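Local coordinates for phosphate-binding protein (Unidentified prokaryotic organism, PDB 3W9V) that binds phosphate and belongs to the PstS family of phosphate-transport proteins, at residues P260-A265 with D271-V276; A70-D75 with G81-V86. The protein carries 1 engineered substitution. All coordinates share one frame; numbering follows the deposited sequence.

Interaction 1: residues P260-A265 with D271-V276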
ATOM      1  N   PRO A 260      -4.768  14.250   8.608  1.00  9.32           N
ATOM      2  CA  PRO A 260      -6.101  14.617   9.102  1.00  8.61           C
ATOM      3  C   PRO A 260      -7.118  13.485   8.973  1.00  8.43           C
ATOM      4  O   PRO A 260      -7.044  12.684   8.040  1.00  9.28           O
ATOM      5  CB  PRO A 260      -6.502  15.789   8.199  1.00 13.65           C
ATOM      6  CG  PRO A 260      -5.206  16.355   7.716  1.00 15.67           C
ATOM      7  CD  PRO A 260      -4.295  15.169   7.555  1.00 10.95           C
ATOM      8  N   LEU A 261      -8.078  13.443   9.892  1.00  8.26           N
ATOM      9  CA  LEU A 261      -9.165  12.472   9.827  1.00  8.55           C
ATOM     10  C   LEU A 261     -10.054  12.724   8.613  1.00  7.83           C
ATOM     11  O   LEU A 261     -10.110  13.844   8.105  1.00  8.18           O
ATOM     12  CB  LEU A 261     -10.010  12.539  11.098  1.00  9.36           C
ATOM     13  CG  LEU A 261      -9.309  12.081  12.373  1.00 10.03           C
ATOM     14  CD1 LEU A 261     -10.211  12.267  13.578  1.00 12.50           C
ATOM     15  CD2 LEU A 261      -8.881  10.621  12.248  1.00  9.68           C
ATOM     16  N   PRO A 262     -10.763  11.684   8.147  1.00  7.55           N
ATOM     17  CA  PRO A 262     -11.702  11.901   7.044  1.00  8.03           C
ATOM     18  C   PRO A 262     -12.793  12.885   7.463  1.00  7.50           C
ATOM     19  O   PRO A 262     -13.260  12.839   8.599  1.00  8.63           O
ATOM     20  CB  PRO A 262     -12.309  10.513   6.821  1.00  9.52           C
ATOM     21  CG  PRO A 262     -11.339   9.553   7.440  1.00  9.82           C
ATOM     22  CD  PRO A 262     -10.775  10.290   8.615  1.00  8.92           C
ATOM     23  N   ALA A 263     -13.181  13.774   6.561  1.00  8.30           N
ATOM     24  CA  ALA A 263     -14.185  14.784   6.883  1.00  7.70           C
ATOM     25  C   ALA A 263     -15.470  14.163   7.420  1.00  8.41           C
ATOM     26  O   ALA A 263     -16.123  13.384   6.732  1.00  7.74           O
ATOM     27  CB  ALA A 263     -14.482  15.636   5.667  1.00  9.19           C
ATOM     28  N   ALA A 264     -15.820  14.525   8.653  1.00  8.32           N
ATOM     29  CA  ALA A 264     -16.948  13.916   9.355  1.00  9.18           C
ATOM     30  C   ALA A 264     -18.236  13.856   8.537  1.00  7.96           C
ATOM     31  O   ALA A 264     -18.886  12.818   8.478  1.00  8.98           O
ATOM     32  CB  ALA A 264     -17.197  14.628  10.682  1.00 11.01           C
ATOM     33  N   ALA A 265     -18.601  14.963   7.900  1.00  8.67           N
ATOM     34  CA  ALA A 265     -19.874  15.020   7.188  1.00  9.13           C
ATOM     35  C   ALA A 265     -19.926  14.073   5.986  1.00  8.07           C
ATOM     36  O   ALA A 265     -21.003  13.703   5.527  1.00  9.88           O
ATOM     37  CB  ALA A 265     -20.181  16.449   6.758  1.00 10.72           C
ATOM     38  N   ASP A 271     -14.572   7.066  -0.364  1.00  7.84           N
ATOM     39  CA  ASP A 271     -13.405   7.734  -0.916  1.00  8.22           C
ATOM     40  C   ASP A 271     -12.650   8.600   0.100  1.00  8.84           C
ATOM     41  O   ASP A 271     -11.427   8.725   0.017  1.00  9.87           O
ATOM     42  CB  ASP A 271     -13.791   8.576  -2.129  1.00  9.26           C
ATOM     43  CG  ASP A 271     -12.582   9.135  -2.851  1.00  9.60           C
ATOM     44  OD1 ASP A 271     -11.679   8.348  -3.212  1.00 10.99           O
ATOM     45  OD2 ASP A 271     -12.518  10.370  -3.042  1.00 13.00           O
ATOM     46  N   VAL A 272     -13.357   9.206   1.055  1.00  8.05           N
ATOM     47  CA  VAL A 272     -12.678  10.103   1.989  1.00  8.33           C
ATOM     48  C   VAL A 272     -11.888   9.364   3.063  1.00  7.63           C
ATOM     49  O   VAL A 272     -11.089   9.972   3.773  1.00  8.56           O
ATOM     50  CB  VAL A 272     -13.628  11.122   2.667  1.00 10.57           C
ATOM     51  CG1 VAL A 272     -14.357  11.955   1.621  1.00 12.19           C
ATOM     52  CG2 VAL A 272     -14.596  10.432   3.618  1.00  9.94           C
ATOM     53  N   TRP A 273     -12.106   8.060   3.187  1.00  7.04           N
ATOM     54  CA  TRP A 273     -11.460   7.303   4.250  1.00  7.35           C
ATOM     55  C   TRP A 273      -9.994   6.985   3.991  1.00  6.94           C
ATOM     56  O   TRP A 273      -9.265   6.688   4.930  1.00  8.47           O
ATOM     57  CB  TRP A 273     -12.243   6.025   4.553  1.00  7.25           C
ATOM     58  CG  TRP A 273     -13.422   6.299   5.414  1.00  6.71           C
ATOM     59  CD1 TRP A 273     -14.685   6.619   5.008  1.00  5.96           C
ATOM     60  CD2 TRP A 273     -13.434   6.343   6.842  1.00  5.96           C
ATOM     61  NE1 TRP A 273     -15.489   6.838   6.101  1.00  7.24           N
ATOM     62  CE2 TRP A 273     -14.742   6.676   7.237  1.00  6.49           C
ATOM     63  CE3 TRP A 273     -12.466   6.115   7.825  1.00  7.40           C
ATOM     64  CZ2 TRP A 273     -15.113   6.787   8.574  1.00  7.23           C
ATOM     65  CZ3 TRP A 273     -12.833   6.237   9.156  1.00  7.92           C
ATOM     66  CH2 TRP A 273     -14.145   6.561   9.517  1.00  7.69           C
ATOM     67  N   VAL A 274      -9.557   7.045   2.738  1.00  6.64           N
ATOM     68  CA  VAL A 274      -8.172   6.739   2.423  1.00  7.40           C
ATOM     69  C   VAL A 274      -7.447   8.013   2.022  1.00  6.62           C
ATOM     70  O   VAL A 274      -7.664   8.549   0.931  1.00  7.78           O
ATOM     71  CB  VAL A 274      -8.042   5.699   1.297  1.00  7.48           C
ATOM     72  CG1 VAL A 274      -6.574   5.425   1.020  1.00  8.77           C
ATOM     73  CG2 VAL A 274      -8.767   4.407   1.676  1.00  8.94           C
ATOM     74  N   PRO A 275      -6.581   8.521   2.908  1.00  7.59           N
ATOM     75  CA  PRO A 275      -5.829   9.730   2.565  1.00  8.48           C
ATOM     76  C   PRO A 275      -4.834   9.431   1.471  1.00  7.59           C
ATOM     77  O   PRO A 275      -4.250   8.345   1.454  1.00 11.52           O
ATOM     78  CB  PRO A 275      -5.065  10.053   3.851  1.00 10.39           C
ATOM     79  CG  PRO A 275      -5.768   9.296   4.928  1.00 11.85           C
ATOM     80  CD  PRO A 275      -6.291   8.058   4.273  1.00  8.94           C
ATOM     81  N   VAL A 276      -4.630  10.392   0.582  1.00  9.60           N
ATOM     82  CA  VAL A 276      -3.549  10.293  -0.376  1.00 12.79           C
ATOM     83  C   VAL A 276      -2.614  11.466  -0.207  1.00 10.32           C
ATOM     84  O   VAL A 276      -3.022  12.578   0.138  1.00 14.11           O
ATOM     85  CB  VAL A 276      -4.042  10.229  -1.829  1.00 14.97           C
ATOM     86  CG1 VAL A 276      -4.813   8.952  -2.056  1.00 17.29           C
ATOM     87  CG2 VAL A 276      -4.891  11.446  -2.158  1.00 19.68           C
TER
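The indole of Trp273 lies between Pro262 on one face and Val86 of strand 83-92 on the other. On the first face sits Pro262 CG, 4.0 Å from the centroid of the six-membered ring and 26° off its normal, a CH-pi contact. The approach is off-centre: the nearest ring atom to CG is Trp273 CE3, at 3.6 Å. On the second face Val86 CG1 lies 4.1 Å from Trp273 CE3. At the pyrrole edge, NE1 gives its hydrogen to the carbonyl oxygen of Arg267, which fixes the rotation of the ring, while NE of the same arginine, in the loop between the segments, donates to Pro262 O. The Phe354 ring also meets the indole, their planes about 55° apart. The CB of Trp273 leaves the backbone pointing away from 260-265; with CG anti to the carbonyl carbon (chi1 -80°), the ring turns back to lie with one face against the Pro262 ring, the two side chains crossing at about a right angle.

Both segments belong to one long loop between helix 253-257 and strand 277-278. The loop lies against a mixed sheet whose strand order, 2-1-3-5-4, is that of the type II periplasmic-binding-protein fold. Trp273 reaches strand 83-92, at one border of this sheet, while Trp346 of helix 344-354 touches both Pro262 and Pro275.

The chain folds back on itself tightly enough for the CA atoms of Pro262 and Trp273 to stand 5.4 Å apart. No hydrogen bond joins the two segments directly. Pro262 instead presents the CB-CG side of its ring: CB lies 3.3 Å from Val272 O and 3.9 Å from Val272 CG2, the methyl set between the backbone N and the carbonyl carbon.

Interaction 2: residues A70-D75 with G81-V86; sequences ATYAAD and GKLIQV
Tyr72 on helix 66-75 faces Leu83 at the start of strand 83-92, their CA atoms 7.9 Å apart, the closest such pair. The short helix 77-80 lies between, and Gly81, just after it, leaves helical geometry with a positive phi of 92° as the strand begins. Tyr72 CB points toward the strand, and chi1 of -164°, CG opposite the backbone N, carries the ring to Leu83. Leu83 CD2 rests over one ring face, 4.0 Å from the centroid and 24° off the normal, in a CH-pi contact displaced toward Tyr72 CD2; Leu83 CB also packs 3.7 Å from Tyr72 CE2. Phe39 and Leu40 of helix 32-41 border both side chains. At the ring edge, in plane, the O of a water is hydrogen-bonded to Tyr72 OH at 2.6 Å and donates to Gly81 O at 2.8 Å, while Arg374 NH1 also bonds the hydroxyl. A phenylalanine in place of Tyr72 would probably leave the water and Arg374 without their shared hydroxyl and the helix without this bridge to Gly81. Apolar over the ring, the contact is polar at its tip: one water, not a direct hydrogen bond, links the buried Tyr72 hydroxyl to Gly81 O.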
ATOM      1  N   ALA A  70     -19.194   3.812  -8.060  1.00  9.28           N
ATOM      2  CA  ALA A  70     -20.519   4.054  -8.630  1.00  9.08           C
ATOM      3  C   ALA A  70     -21.168   2.755  -9.096  1.00  9.63           C
ATOM      4  O   ALA A  70     -22.363   2.542  -8.905  1.00 10.21           O
ATOM      5  CB  ALA A  70     -20.438   5.055  -9.774  1.00 11.85           C
ATOM      6  N   THR A  71     -20.369   1.885  -9.702  1.00  9.21           N
ATOM      7  CA  THR A  71     -20.882   0.613 -10.181  1.00 10.67           C
ATOM      8  C   THR A  71     -21.334  -0.266  -9.014  1.00  9.42           C
ATOM      9  O   THR A  71     -22.391  -0.890  -9.075  1.00 10.66           O
ATOM     10  CB  THR A  71     -19.845  -0.099 -11.067  1.00  9.68           C
ATOM     11  OG1 THR A  71     -19.641   0.672 -12.260  1.00 12.33           O
ATOM     12  CG2 THR A  71     -20.318  -1.497 -11.444  1.00 12.38           C
ATOM     13  N   TYR A  72     -20.555  -0.298  -7.937  1.00  8.67           N
ATOM     14  CA  TYR A  72     -20.950  -1.084  -6.769  1.00  8.23           C
ATOM     15  C   TYR A  72     -22.224  -0.519  -6.135  1.00  8.87           C
ATOM     16  O   TYR A  72     -23.121  -1.268  -5.747  1.00  9.49           O
ATOM     17  CB  TYR A  72     -19.822  -1.152  -5.735  1.00  8.96           C
ATOM     18  CG  TYR A  72     -20.009  -2.242  -4.699  1.00  8.26           C
ATOM     19  CD1 TYR A  72     -19.575  -3.540  -4.946  1.00  8.60           C
ATOM     20  CD2 TYR A  72     -20.622  -1.977  -3.477  1.00  8.99           C
ATOM     21  CE1 TYR A  72     -19.732  -4.541  -4.006  1.00  8.32           C
ATOM     22  CE2 TYR A  72     -20.790  -2.980  -2.528  1.00  8.39           C
ATOM     23  CZ  TYR A  72     -20.341  -4.263  -2.803  1.00  7.98           C
ATOM     24  OH  TYR A  72     -20.498  -5.269  -1.875  1.00  8.19           O
ATOM     25  N   ALA A  73     -22.299   0.805  -6.040  1.00  9.45           N
ATOM     26  CA  ALA A  73     -23.465   1.457  -5.452  1.00  9.76           C
ATOM     27  C   ALA A  73     -24.740   1.139  -6.226  1.00 10.92           C
ATOM     28  O   ALA A  73     -25.797   0.916  -5.636  1.00 12.21           O
ATOM     29  CB  ALA A  73     -23.249   2.962  -5.365  1.00 11.31           C
ATOM     30  N   ALA A  74     -24.635   1.097  -7.548  1.00 11.29           N
ATOM     31  CA  ALA A  74     -25.795   0.816  -8.387  1.00 13.10           C
ATOM     32  C   ALA A  74     -26.145  -0.673  -8.433  1.00 13.44           C
ATOM     33  O   ALA A  74     -27.315  -1.040  -8.337  1.00 15.91           O
ATOM     34  CB  ALA A  74     -25.578   1.359  -9.797  1.00 13.31           C
ATOM     35  N   ASP A  75     -25.129  -1.524  -8.568  1.00 12.32           N
ATOM     36  CA  ASP A  75     -25.334  -2.951  -8.834  1.00 13.55           C
ATOM     37  C   ASP A  75     -25.452  -3.826  -7.591  1.00 11.43           C
ATOM     38  O   ASP A  75     -26.209  -4.801  -7.586  1.00 12.75           O
ATOM     39  CB  ASP A  75     -24.185  -3.524  -9.673  1.00 14.58           C
ATOM     40  CG  ASP A  75     -24.160  -2.999 -11.088  1.00 19.31           C
ATOM     41  OD1 ASP A  75     -25.109  -2.296 -11.487  1.00 20.38           O
ATOM     42  OD2 ASP A  75     -23.184  -3.307 -11.805  1.00 19.58           O
ATOM     43  N   GLY A  81     -25.653  -4.077   0.803  1.00  9.64           N
ATOM     44  CA  GLY A  81     -25.265  -3.012   1.709  1.00  9.84           C
ATOM     45  C   GLY A  81     -24.102  -2.206   1.165  1.00  7.72           C
ATOM     46  O   GLY A  81     -23.485  -2.573   0.160  1.00  9.05           O
ATOM     47  N   LYS A  82     -23.804  -1.101   1.836  1.00  8.69           N
ATOM     48  CA  LYS A  82     -22.681  -0.241   1.473  1.00  7.84           C
ATOM     49  C   LYS A  82     -21.345  -0.941   1.608  1.00  6.94           C
ATOM     50  O   LYS A  82     -21.117  -1.684   2.561  1.00  8.65           O
ATOM     51  CB  LYS A  82     -22.661   1.002   2.366  1.00  8.77           C
ATOM     52  CG  LYS A  82     -23.766   1.984   2.041  1.00  9.67           C
ATOM     53  CD  LYS A  82     -23.847   3.137   3.041  1.00 10.18           C
ATOM     54  CE  LYS A  82     -22.593   4.001   3.067  1.00  9.98           C
ATOM     55  NZ  LYS A  82     -22.226   4.570   1.749  1.00  9.70           N
ATOM     56  N   LEU A  83     -20.434  -0.680   0.682  1.00  7.54           N
ATOM     57  CA  LEU A  83     -19.072  -1.091   0.948  1.00  8.46           C
ATOM     58  C   LEU A  83     -18.397  -0.106   1.898  1.00  6.93           C
ATOM     59  O   LEU A  83     -18.791   1.066   2.016  1.00  7.38           O
ATOM     60  CB  LEU A  83     -18.249  -1.348  -0.315  1.00 12.61           C
ATOM     61  CG  LEU A  83     -17.664  -0.219  -1.161  1.00 12.61           C
ATOM     62  CD1 LEU A  83     -16.484   0.517  -0.512  1.00  9.72           C
ATOM     63  CD2 LEU A  83     -17.227  -0.803  -2.495  1.00 10.81           C
ATOM     64  N   ILE A  84     -17.377  -0.628   2.564  1.00  7.19           N
ATOM     65  CA  ILE A  84     -16.555   0.086   3.519  1.00  6.78           C
ATOM     66  C   ILE A  84     -15.121  -0.000   3.020  1.00  5.96           C
ATOM     67  O   ILE A  84     -14.637  -1.096   2.705  1.00  7.46           O
ATOM     68  CB  ILE A  84     -16.659  -0.575   4.913  1.00  6.57           C
ATOM     69  CG1 ILE A  84     -18.072  -0.402   5.473  1.00  7.53           C
ATOM     70  CG2 ILE A  84     -15.621   0.002   5.861  1.00  7.29           C
ATOM     71  CD1 ILE A  84     -18.364  -1.246   6.709  1.00  8.08           C
ATOM     72  N   GLN A  85     -14.448   1.145   2.925  1.00  5.88           N
ATOM     73  CA  GLN A  85     -13.038   1.201   2.567  1.00  6.19           C
ATOM     74  C   GLN A  85     -12.353   1.955   3.693  1.00  5.80           C
ATOM     75  O   GLN A  85     -12.694   3.111   3.942  1.00  7.01           O
ATOM     76  CB  GLN A  85     -12.844   1.958   1.246  1.00  6.77           C
ATOM     77  CG  GLN A  85     -11.392   2.027   0.780  1.00  6.32           C
ATOM     78  CD  GLN A  85     -11.200   2.811  -0.514  1.00  7.13           C
ATOM     79  OE1 GLN A  85     -10.502   2.356  -1.426  1.00  7.09           O
ATOM     80  NE2 GLN A  85     -11.796   4.006  -0.590  1.00  6.50           N
ATOM     81  N   VAL A  86     -11.403   1.319   4.378  1.00  6.22           N
ATOM     82  CA  VAL A  86     -10.707   1.966   5.487  1.00  6.34           C
ATOM     83  C   VAL A  86      -9.222   1.657   5.449  1.00  5.70           C
ATOM     84  O   VAL A  86      -8.816   0.579   5.011  1.00  6.18           O
ATOM     85  CB  VAL A  86     -11.261   1.518   6.872  1.00  8.25           C
ATOM     86  CG1 VAL A  86     -12.627   2.122   7.132  1.00  9.00           C
ATOM     87  CG2 VAL A  86     -11.290  -0.007   6.998  1.00  8.19           C
TER
HETATM   88  O   HOH W   1     -21.495  -4.474   0.358  1.00  9.99           O

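In the fold
Both contacts are buried and meet on strand 83-92: interaction 2 uses its first residue, while Trp273 of interaction 1 packs on its Gln85 and Val86, Trp273 CB coming 3.0 Å from Gln85 O. Their centres lie about 16 Å apart. Interaction 1 closes a long loop lying outside the strands, whereas interaction 2 joins a helix to the strand's beginning. Each centres on a CH-pi contact over an aromatic face, yet the polar edges differ: a backbone carbonyl of the intervening loop holds the indole N-H of interaction 1, whereas the phenol of interaction 2 uses a water and an arginine from near the C-terminus. Helix 344-354 borders residues of both contacts; helix 32-41 packs on Tyr72 and Leu83.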